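Long-range contact in 3-oxoacyl-(Acyl-carrier protein) synthase (Burkholderia xenovorans, PDB 4EFI), which probably acts as a 3-oxoacyl-[acyl-carrier-protein] synthase, a thiolase-fold acyltransferase of the kind that condenses acyl groups in fatty acid synthesis: residues A[191-205]-A[330-342]. Numbering follows the deposited sequence. Where two conformers were deposited one is given.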
ATOM      1  N   ALA A 191     -17.296  -9.411  -0.924  1.00 17.37           N
ATOM      2  CA  ALA A 191     -15.872  -9.239  -0.707  1.00 15.64           C
ATOM      3  C   ALA A 191     -15.539  -9.753   0.687  1.00 16.97           C
ATOM      4  O   ALA A 191     -16.321  -9.566   1.624  1.00 18.00           O
ATOM      5  CB  ALA A 191     -15.475  -7.786  -0.838  1.00 16.10           C
ATOM      6  N   HIS A 192     -14.391 -10.402   0.828  1.00 15.38           N
ATOM      7  CA  HIS A 192     -13.954 -10.974   2.102  1.00 15.54           C
ATOM      8  C   HIS A 192     -12.615 -10.384   2.510  1.00 15.70           C
ATOM      9  O   HIS A 192     -11.738 -10.144   1.663  1.00 15.84           O
ATOM     10  CB  HIS A 192     -13.808 -12.490   1.994  1.00 17.73           C
ATOM     11  CG  HIS A 192     -15.082 -13.183   1.651  1.00 19.86           C
ATOM     12  ND1 HIS A 192     -15.965 -13.633   2.607  1.00 22.91           N
ATOM     13  CD2 HIS A 192     -15.647 -13.459   0.454  1.00 21.42           C
ATOM     14  CE1 HIS A 192     -17.011 -14.181   2.013  1.00 24.00           C
ATOM     15  NE2 HIS A 192     -16.841 -14.091   0.707  1.00 23.40           N
ATOM     16  N   PHE A 193     -12.453 -10.141   3.811  1.00 14.32           N
ATOM     17  CA  PHE A 193     -11.274  -9.490   4.358  1.00 14.31           C
ATOM     18  C   PHE A 193     -10.887 -10.160   5.663  1.00 13.79           C
ATOM     19  O   PHE A 193     -11.743 -10.676   6.386  1.00 15.16           O
ATOM     20  CB  PHE A 193     -11.551  -8.025   4.670  1.00 14.69           C
ATOM     21  CG  PHE A 193     -12.108  -7.247   3.522  1.00 14.20           C
ATOM     22  CD1 PHE A 193     -13.478  -7.181   3.306  1.00 14.57           C
ATOM     23  CD2 PHE A 193     -11.277  -6.549   2.658  1.00 12.94           C
ATOM     24  CE1 PHE A 193     -13.990  -6.441   2.243  1.00 14.90           C
ATOM     25  CE2 PHE A 193     -11.796  -5.806   1.617  1.00 14.06           C
ATOM     26  CZ  PHE A 193     -13.147  -5.765   1.399  1.00 15.38           C
ATOM     27  N   ILE A 194      -9.588 -10.149   5.950  1.00 13.41           N
ATOM     28  CA  ILE A 194      -9.060 -10.561   7.258  1.00 13.42           C
ATOM     29  C   ILE A 194      -8.103  -9.483   7.718  1.00 14.50           C
ATOM     30  O   ILE A 194      -7.286  -8.998   6.929  1.00 14.16           O
ATOM     31  CB  ILE A 194      -8.347 -11.924   7.213  1.00 13.82           C
ATOM     32  CG1 ILE A 194      -9.295 -12.995   6.658  1.00 16.43           C
ATOM     33  CG2 ILE A 194      -7.821 -12.285   8.617  1.00 16.08           C
ATOM     34  CD1 ILE A 194      -8.721 -14.412   6.670  1.00 17.53           C
ATOM     35  N   ILE A 195      -8.244  -9.027   8.961  1.00 13.81           N
ATOM     36  CA  ILE A 195      -7.407  -7.946   9.482  1.00 13.44           C
ATOM     37  C   ILE A 195      -6.860  -8.322  10.849  1.00 12.22           C
ATOM     38  O   ILE A 195      -7.639  -8.658  11.751  1.00 13.55           O
ATOM     39  CB  ILE A 195      -8.168  -6.602   9.587  1.00 12.61           C
ATOM     40  CG1 ILE A 195      -8.764  -6.187   8.237  1.00 14.51           C
ATOM     41  CG2 ILE A 195      -7.240  -5.512  10.104  1.00 13.96           C
ATOM     42  CD1 ILE A 195      -9.615  -4.905   8.311  1.00 14.69           C
ATOM     43  N   GLY A 196      -5.537  -8.324  11.011  1.00 12.69           N
ATOM     44  CA  GLY A 196      -4.906  -8.689  12.267  1.00 13.23           C
ATOM     45  C   GLY A 196      -3.879  -7.680  12.729  1.00 13.13           C
ATOM     46  O   GLY A 196      -3.351  -6.921  11.921  1.00 14.33           O
ATOM     47  N   ALA A 197      -3.558  -7.715  14.015  1.00 13.96           N
ATOM     48  CA  ALA A 197      -2.653  -6.743  14.637  1.00 15.01           C
ATOM     49  C   ALA A 197      -1.829  -7.432  15.709  1.00 13.42           C
ATOM     50  O   ALA A 197      -2.330  -8.305  16.419  1.00 14.52           O
ATOM     51  CB  ALA A 197      -3.445  -5.617  15.278  1.00 16.34           C
ATOM     52  N   ASP A 198      -0.551  -7.068  15.815  1.00 13.41           N
ATOM     53  CA  ASP A 198       0.279  -7.488  16.952  1.00 14.62           C
ATOM     54  C   ASP A 198       1.260  -6.370  17.297  1.00 14.91           C
ATOM     55  O   ASP A 198       2.398  -6.332  16.796  1.00 14.33           O
ATOM     56  CB  ASP A 198       1.021  -8.784  16.670  1.00 15.73           C
ATOM     57  CG  ASP A 198       1.877  -9.220  17.831  1.00 17.44           C
ATOM     58  OD1 ASP A 198       1.830  -8.576  18.892  1.00 17.50           O
ATOM     59  OD2 ASP A 198       2.587 -10.238  17.687  1.00 23.09           O
ATOM     60  N   GLY A 199       0.818  -5.477  18.171  1.00 14.47           N
ATOM     61  CA  GLY A 199       1.621  -4.340  18.596  1.00 14.40           C
ATOM     62  C   GLY A 199       2.911  -4.680  19.331  1.00 13.95           C
ATOM     63  O   GLY A 199       3.729  -3.776  19.533  1.00 15.86           O
ATOM     64  N   LYS A 200       3.135  -5.937  19.713  1.00 14.45           N
ATOM     65  CA  LYS A 200       4.442  -6.335  20.243  1.00 15.19           C
ATOM     66  C   LYS A 200       5.551  -6.147  19.194  1.00 16.00           C
ATOM     67  O   LYS A 200       6.736  -6.067  19.540  1.00 18.26           O
ATOM     68  CB  LYS A 200       4.409  -7.788  20.724  1.00 17.56           C
ATOM     69  CG  LYS A 200       3.404  -7.994  21.872  1.00 21.02           C
ATOM     70  CD  LYS A 200       3.566  -9.345  22.586  1.00 28.02           C
ATOM     71  CE  LYS A 200       3.297 -10.527  21.664  1.00 26.59           C
ATOM     72  NZ  LYS A 200       1.957 -10.475  20.996  1.00 27.07           N
ATOM     73  N   GLY A 201       5.182  -6.092  17.921  1.00 14.99           N
ATOM     74  CA  GLY A 201       6.140  -5.807  16.862  1.00 15.61           C
ATOM     75  C   GLY A 201       6.478  -4.343  16.621  1.00 15.62           C
ATOM     76  O   GLY A 201       7.250  -4.030  15.706  1.00 14.76           O
ATOM     77  N   ALA A 202       5.909  -3.439  17.406  1.00 15.06           N
ATOM     78  CA  ALA A 202       6.141  -2.014  17.198  1.00 15.40           C
ATOM     79  C   ALA A 202       7.629  -1.684  17.102  1.00 16.12           C
ATOM     80  O   ALA A 202       8.044  -0.953  16.200  1.00 16.31           O
ATOM     81  CB  ALA A 202       5.485  -1.210  18.327  1.00 15.66           C
ATOM     82  N   ARG A 203       8.426  -2.202  18.027  1.00 15.58           N
ATOM     83  CA  ARG A 203       9.850  -1.869  18.104  1.00 16.16           C
ATOM     84  C   ARG A 203      10.683  -2.439  16.950  1.00 16.91           C
ATOM     85  O   ARG A 203      11.866  -2.136  16.849  1.00 17.79           O
ATOM     86  CB  ARG A 203      10.437  -2.336  19.443  1.00 18.84           C
ATOM     87  CG  ARG A 203      10.610  -3.833  19.536  1.00 20.67           C
ATOM     88  CD  ARG A 203      10.959  -4.293  20.959  1.00 23.78           C
ATOM     89  NE  ARG A 203      12.185  -3.696  21.491  1.00 24.57           N
ATOM     90  CZ  ARG A 203      13.397  -4.232  21.397  1.00 25.85           C
ATOM     91  NH1 ARG A 203      13.582  -5.386  20.774  1.00 24.63           N
ATOM     92  NH2 ARG A 203      14.439  -3.612  21.933  1.00 26.99           N
ATOM     93  N   ASN A 204      10.076  -3.246  16.079  1.00 15.96           N
ATOM     94  CA  ASN A 204      10.811  -3.847  14.964  1.00 15.72           C
ATOM     95  C   ASN A 204      10.671  -3.083  13.643  1.00 15.93           C
ATOM     96  O   ASN A 204      11.379  -3.368  12.681  1.00 16.27           O
ATOM     97  CB  ASN A 204      10.398  -5.310  14.790  1.00 16.59           C
ATOM     98  CG  ASN A 204      10.769  -6.132  15.982  1.00 19.39           C
ATOM     99  OD1 ASN A 204      11.771  -5.858  16.640  1.00 19.69           O
ATOM    100  ND2 ASN A 204       9.959  -7.140  16.293  1.00 20.81           N
ATOM    101  N   LEU A 205       9.778  -2.107  13.611  1.00 15.51           N
ATOM    102  CA  LEU A 205       9.570  -1.287  12.419  1.00 14.65           C
ATOM    103  C   LEU A 205       8.973   0.013  12.926  1.00 13.78           C
ATOM    104  O   LEU A 205       7.776   0.101  13.256  1.00 13.82           O
ATOM    105  CB  LEU A 205       8.636  -1.991  11.425  1.00 19.87           C
ATOM    106  CG  LEU A 205       9.038  -1.901   9.954  1.00 22.89           C
ATOM    107  CD1 LEU A 205       8.126  -2.770   9.065  1.00 18.94           C
ATOM    108  CD2 LEU A 205       9.039  -0.446   9.509  1.00 27.96           C
ATOM    109  N   PHE A 330       1.101  -6.540   4.669  1.00 13.48           N
ATOM    110  CA  PHE A 330       1.689  -6.862   5.958  1.00 13.91           C
ATOM    111  C   PHE A 330       2.806  -5.874   6.259  1.00 16.28           C
ATOM    112  O   PHE A 330       3.415  -5.328   5.346  1.00 18.70           O
ATOM    113  CB  PHE A 330       2.256  -8.280   5.903  1.00 14.23           C
ATOM    114  CG  PHE A 330       2.959  -8.583   4.615  1.00 15.96           C
ATOM    115  CD1 PHE A 330       2.240  -8.939   3.488  1.00 16.47           C
ATOM    116  CD2 PHE A 330       4.335  -8.481   4.522  1.00 16.25           C
ATOM    117  CE1 PHE A 330       2.882  -9.204   2.296  1.00 17.21           C
ATOM    118  CE2 PHE A 330       4.982  -8.745   3.332  1.00 18.15           C
ATOM    119  CZ  PHE A 330       4.254  -9.107   2.218  1.00 18.58           C
ATOM    120  N   GLY A 331       3.097  -5.669   7.536  1.00 14.70           N
ATOM    121  CA  GLY A 331       4.171  -4.775   7.927  1.00 16.23           C
ATOM    122  C   GLY A 331       3.905  -4.079   9.245  1.00 13.86           C
ATOM    123  O   GLY A 331       3.638  -4.728  10.249  1.00 14.60           O
ATOM    124  N   VAL A 332       4.255  -2.805   9.164  0.60 14.80           N
ATOM    125  CA  VAL A 332       4.273  -1.912  10.319  0.60 11.93           C
ATOM    126  C   VAL A 332       3.099  -2.171  11.265  0.60 12.04           C
ATOM    127  O   VAL A 332       1.959  -2.223  10.830  0.60 12.66           O
ATOM    128  CB  VAL A 332       4.227  -0.423   9.874  0.60 14.15           C
ATOM    129  CG1 VAL A 332       4.194   0.496  11.070  0.60 15.82           C
ATOM    130  CG2 VAL A 332       5.416  -0.057   9.045  0.60 15.21           C
ATOM    131  N   GLY A 333       3.382  -2.302  12.556  1.00 12.51           N
ATOM    132  CA  GLY A 333       2.336  -2.393  13.558  1.00 13.21           C
ATOM    133  C   GLY A 333       2.727  -3.248  14.750  1.00 13.30           C
ATOM    134  O   GLY A 333       2.832  -2.742  15.859  1.00 13.80           O
ATOM    135  N   TYR A 334       2.956  -4.548  14.550  1.00 13.62           N
ATOM    136  CA  TYR A 334       2.685  -5.268  13.306  1.00 13.22           C
ATOM    137  C   TYR A 334       1.219  -5.268  12.924  1.00 13.48           C
ATOM    138  O   TYR A 334       0.330  -5.293  13.781  1.00 12.99           O
ATOM    139  CB  TYR A 334       3.083  -6.732  13.456  1.00 13.90           C
ATOM    140  CG  TYR A 334       4.545  -7.047  13.593  1.00 14.74           C
ATOM    141  CD1 TYR A 334       5.525  -6.283  12.961  1.00 14.02           C
ATOM    142  CD2 TYR A 334       4.938  -8.162  14.304  1.00 17.48           C
ATOM    143  CE1 TYR A 334       6.872  -6.624  13.073  1.00 16.15           C
ATOM    144  CE2 TYR A 334       6.285  -8.509  14.407  1.00 16.62           C
ATOM    145  CZ  TYR A 334       7.227  -7.741  13.786  1.00 17.00           C
ATOM    146  OH  TYR A 334       8.567  -8.080  13.888  1.00 21.51           O
ATOM    147  N   SER A 335       0.969  -5.339  11.626  1.00 12.49           N
ATOM    148  CA  SER A 335      -0.368  -5.377  11.092  1.00 13.25           C
ATOM    149  C   SER A 335      -0.345  -6.236   9.829  1.00 12.78           C
ATOM    150  O   SER A 335       0.645  -6.236   9.089  1.00 14.47           O
ATOM    151  CB  SER A 335      -0.821  -3.939  10.814  1.00 13.90           C
ATOM    152  OG  SER A 335      -2.135  -3.909  10.296  1.00 17.16           O
ATOM    153  N   TRP A 336      -1.427  -6.948   9.570  1.00 13.18           N
ATOM    154  CA  TRP A 336      -1.566  -7.697   8.323  1.00 13.29           C
ATOM    155  C   TRP A 336      -3.028  -7.706   7.910  1.00 13.94           C
ATOM    156  O   TRP A 336      -3.924  -7.623   8.754  1.00 14.20           O
ATOM    157  CB  TRP A 336      -1.026  -9.124   8.466  1.00 13.84           C
ATOM    158  CG  TRP A 336      -1.666  -9.941   9.526  1.00 14.54           C
ATOM    159  CD1 TRP A 336      -2.660 -10.847   9.353  1.00 15.75           C
ATOM    160  CD2 TRP A 336      -1.344  -9.969  10.925  1.00 15.35           C
ATOM    161  NE1 TRP A 336      -3.005 -11.421  10.550  1.00 16.66           N
ATOM    162  CE2 TRP A 336      -2.184 -10.924  11.530  1.00 15.68           C
ATOM    163  CE3 TRP A 336      -0.411  -9.286  11.721  1.00 15.52           C
ATOM    164  CZ2 TRP A 336      -2.166 -11.179  12.906  1.00 16.65           C
ATOM    165  CZ3 TRP A 336      -0.370  -9.559  13.076  1.00 16.34           C
ATOM    166  CH2 TRP A 336      -1.241 -10.498  13.659  1.00 18.11           C
ATOM    167  N   ALA A 337      -3.290  -7.793   6.611  1.00 12.82           N
ATOM    168  CA  ALA A 337      -4.662  -7.693   6.139  1.00 13.90           C
ATOM    169  C   ALA A 337      -4.785  -8.260   4.741  1.00 12.76           C
ATOM    170  O   ALA A 337      -3.852  -8.148   3.928  1.00 13.50           O
ATOM    171  CB  ALA A 337      -5.154  -6.257   6.181  1.00 13.56           C
ATOM    172  N   SER A 338      -5.928  -8.873   4.458  1.00 12.26           N
ATOM    173  CA  SER A 338      -6.218  -9.392   3.123  1.00 11.87           C
ATOM    174  C   SER A 338      -7.552  -8.907   2.599  1.00 13.05           C
ATOM    175  O   SER A 338      -8.431  -8.484   3.352  1.00 13.54           O
ATOM    176  CB  SER A 338      -6.234 -10.913   3.135  1.00 13.00           C
ATOM    177  OG  SER A 338      -7.329 -11.343   3.922  1.00 14.85           O
ATOM    178  N   ALA A 339      -7.693  -8.979   1.271  1.00 12.23           N
ATOM    179  CA  ALA A 339      -8.960  -8.772   0.576  1.00 12.60           C
ATOM    180  C   ALA A 339      -9.045  -9.806  -0.527  1.00 13.25           C
ATOM    181  O   ALA A 339      -8.051 -10.070  -1.215  1.00 15.25           O
ATOM    182  CB  ALA A 339      -9.033  -7.384  -0.014  1.00 13.22           C
ATOM    183  N   ALA A 340     -10.217 -10.371  -0.723  1.00 13.28           N
ATOM    184  CA  ALA A 340     -10.446 -11.283  -1.824  1.00 13.55           C
ATOM    185  C   ALA A 340     -11.773 -10.910  -2.424  1.00 13.28           C
ATOM    186  O   ALA A 340     -12.789 -10.934  -1.749  1.00 14.94           O
ATOM    187  CB  ALA A 340     -10.486 -12.715  -1.346  1.00 15.84           C
ATOM    188  N   LEU A 341     -11.768 -10.582  -3.715  1.00 14.63           N
ATOM    189  CA  LEU A 341     -12.967 -10.104  -4.375  1.00 14.87           C
ATOM    190  C   LEU A 341     -12.758 -10.078  -5.899  1.00 14.60           C
ATOM    191  O   LEU A 341     -11.629 -10.124  -6.395  1.00 15.39           O
ATOM    192  CB  LEU A 341     -13.374  -8.706  -3.871  1.00 15.12           C
ATOM    193  CG  LEU A 341     -12.573  -7.514  -4.385  1.00 15.84           C
ATOM    194  CD1 LEU A 341     -13.193  -6.218  -3.891  1.00 18.48           C
ATOM    195  CD2 LEU A 341     -11.119  -7.568  -3.985  1.00 16.70           C
ATOM    196  N   ALA A 342     -13.873  -9.999  -6.618  1.00 15.62           N
ATOM    197  CA  ALA A 342     -13.884  -9.761  -8.057  1.00 14.50           C
ATOM    198  C   ALA A 342     -13.752  -8.270  -8.342  1.00 15.89           C
ATOM    199  O   ALA A 342     -14.364  -7.429  -7.670  1.00 17.35           O
ATOM    200  CB  ALA A 342     -15.153 -10.311  -8.667  1.00 16.49           C
TER
HETATM  201  O   HOH W   1      -4.011  -4.168  11.970  1.00 16.89           O
HETATM  202  O   HOH W   2       6.034  -2.148  13.716  1.00 14.41           O
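Trp336 holds CG between its backbone N and carbonyl carbon (chi1 58°), which swings the indole across the neighbouring strand and over Gly196, while Tyr334, with CG anti to its carbonyl carbon (chi1 -68°), carries its ring over Gly201. Trp336 belongs to a central antiparallel pair, 191-197 with 335-342, in a five-stranded sheet of this thiolase-fold enzyme, and Tyr334 to the turn just before strand 335-342; the strand axes run almost exactly antiparallel. Gly196 CA lies 3.8 Å from the centroid of the five-membered ring of Trp336, a CH-pi contact over the face, and Ala197 N sits 3.6 Å above the Trp336 ring plane, toward the rim. The backbones are hydrogen-bonded here: Gly196 N meets Trp336 O at 2.9 Å and nearly straight. On the face of Phe193 and Ile195, Ala339 CB packs 3.6 Å from Phe193 CE2, and helix 130-143 covers this side. Ser338 OG, on the other face, receives only a weak bond from Ile194 N; its stronger partner is Thr253 of helix 235-257.

In the turn leading into strand 335-342, the Gly333-Tyr334 peptide bond is cis. Asp198 O takes Tyr334 N (2.9 Å) and Gly201 N from opposite faces of its carbonyl plane, tying turn to 3-10 segment. Gly201 CA sits 3.6 Å from the Tyr334 ring centroid, 8° off the normal, and Phe241 also stacks on this ring. Tyr334 OH accepts a hydrogen bond from Asn204 ND2 (2.9 Å), tilted from the amide plane.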